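Local coordinates for cell division control protein Cdc48 (Mycobacterium smegmatis, PDB 5E7P) that probably binds and hydrolyses ATP as a Cdc48-type member of the AAA ATPase family, with ADP held in its two nucleotide sites, at residues H507-T510 / F511-L514. Residues are numbered along the deposited sequence; the frame is centred on the assembly and turned at random.
Sequences HPDT and FSRL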
loop_
_atom_site.group_PDB
_atom_site.type_symbol
_atom_site.label_atom_id
_atom_site.label_comp_id
_atom_site.label_asym_id
_atom_site.label_seq_id
_atom_site.Cartn_x
_atom_site.Cartn_y
_atom_site.Cartn_z
ATOM N N HIS A 507 8.685 -20.728 10.199
ATOM C CA HIS A 507 8.871 -21.889 11.070
ATOM C C HIS A 507 10.036 -21.681 12.037
ATOM O O HIS A 507 11.083 -22.311 11.897
ATOM C CB HIS A 507 9.116 -23.150 10.237
ATOM C CG HIS A 507 8.235 -23.262 9.033
ATOM N ND1 HIS A 507 6.860 -23.336 9.120
ATOM C CD2 HIS A 507 8.532 -23.310 7.713
ATOM C CE1 HIS A 507 6.349 -23.424 7.904
ATOM N NE2 HIS A 507 7.342 -23.411 7.033
ATOM N N PRO A 508 9.851 -20.802 13.033
ATOM C CA PRO A 508 10.940 -20.430 13.939
ATOM C C PRO A 508 11.382 -21.577 14.843
ATOM O O PRO A 508 12.584 -21.798 14.993
ATOM C CB PRO A 508 10.322 -19.313 14.790
ATOM C CG PRO A 508 9.088 -18.886 14.061
ATOM C CD PRO A 508 8.598 -20.114 13.376
ATOM N N ASP A 509 10.426 -22.290 15.433
ATOM C CA ASP A 509 10.747 -23.319 16.420
ATOM C C ASP A 509 11.395 -24.556 15.814
ATOM O O ASP A 509 12.328 -25.117 16.391
ATOM C CB ASP A 509 9.510 -23.731 17.221
ATOM C CG ASP A 509 9.824 -24.784 18.272
ATOM O OD1 ASP A 509 10.343 -24.417 19.350
ATOM O OD2 ASP A 509 9.556 -25.979 18.022
ATOM N N THR A 510 10.899 -24.984 14.660
ATOM C CA THR A 510 11.449 -26.163 13.998
ATOM C C THR A 510 12.908 -25.947 13.607
ATOM O O THR A 510 13.739 -26.835 13.778
ATOM C CB THR A 510 10.615 -26.572 12.771
ATOM O OG1 THR A 510 9.338 -27.052 13.212
ATOM C CG2 THR A 510 11.312 -27.675 11.987
ATOM N N PHE A 511 13.218 -24.756 13.107
ATOM C CA PHE A 511 14.590 -24.424 12.746
ATOM C C PHE A 511 15.517 -24.418 13.961
ATOM O O PHE A 511 16.652 -24.883 13.882
ATOM C CB PHE A 511 14.648 -23.077 12.018
ATOM C CG PHE A 511 14.459 -23.184 10.531
ATOM C CD1 PHE A 511 13.281 -23.687 10.001
ATOM C CD2 PHE A 511 15.458 -22.776 9.663
ATOM C CE1 PHE A 511 13.106 -23.785 8.632
ATOM C CE2 PHE A 511 15.290 -22.869 8.294
ATOM C CZ PHE A 511 14.113 -23.373 7.777
ATOM N N SER A 512 15.028 -23.904 15.085
ATOM C CA SER A 512 15.844 -23.830 16.291
ATOM C C SER A 512 16.082 -25.205 16.914
ATOM O O SER A 512 17.191 -25.509 17.357
ATOM C CB SER A 512 15.216 -22.886 17.319
ATOM O OG SER A 512 13.993 -23.404 17.807
ATOM N N ARG A 513 15.044 -26.035 16.941
ATOM C CA ARG A 513 15.151 -27.356 17.552
ATOM C C ARG A 513 15.897 -28.340 16.652
ATOM O O ARG A 513 16.331 -29.398 17.106
ATOM C CB ARG A 513 13.770 -27.905 17.931
ATOM C CG ARG A 513 12.922 -28.362 16.753
ATOM C CD ARG A 513 11.487 -28.652 17.173
ATOM N NE ARG A 513 11.402 -29.671 18.217
ATOM C CZ ARG A 513 11.172 -29.407 19.500
ATOM N NH1 ARG A 513 11.000 -28.153 19.898
ATOM N NH2 ARG A 513 11.111 -30.396 20.384
ATOM N N LEU A 514 16.045 -27.987 15.378
ATOM C CA LEU A 514 16.819 -28.804 14.446
ATOM C C LEU A 514 18.282 -28.370 14.419
ATOM O O LEU A 514 19.109 -28.973 13.733
ATOM C CB LEU A 514 16.229 -28.740 13.032
ATOM C CG LEU A 514 14.953 -29.544 12.779
ATOM C CD1 LEU A 514 14.535 -29.439 11.326
ATOM C CD2 LEU A 514 15.141 -30.997 13.182
#
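D509 and R513 meet one helical turn apart in a salt bridge on the surface of a short helix. The carboxylate swings out with CG anti to the backbone N (chi1 -179°), while the arginine chain bends at chi3, bringing its guanidinium to the carboxylate. NH1 of R513 reaches OD2 of D509 at 3.2 Å on its syn side; the bond is bent (139°), and the oxygen lies out of the guanidinium plane. An acid followed four residues later by a long, flexible base suits such pairing. The backbone O of D509 is gripped twice, by N of R513 at 2.9 Å and by OG of S512 at 2.8 Å; serine is short enough to fold back on its own helix. T510 and L514 lie side by side, methyl CG2 of T510 3.7 Å from CD1 of L514. F511 lies by the H507 carbonyl, and its large apolar side chain touches W503 and P504 of helix 491-506. H507 stands at the N-cap, and P508 suits the first turn, where an N-H would find no acceptor within the helix. This is a short surface helix, separated from helix 491-506 by the non-helical H507 and preceding strand 521-525 of the second AAA module's parallel P-loop NTPase sheet.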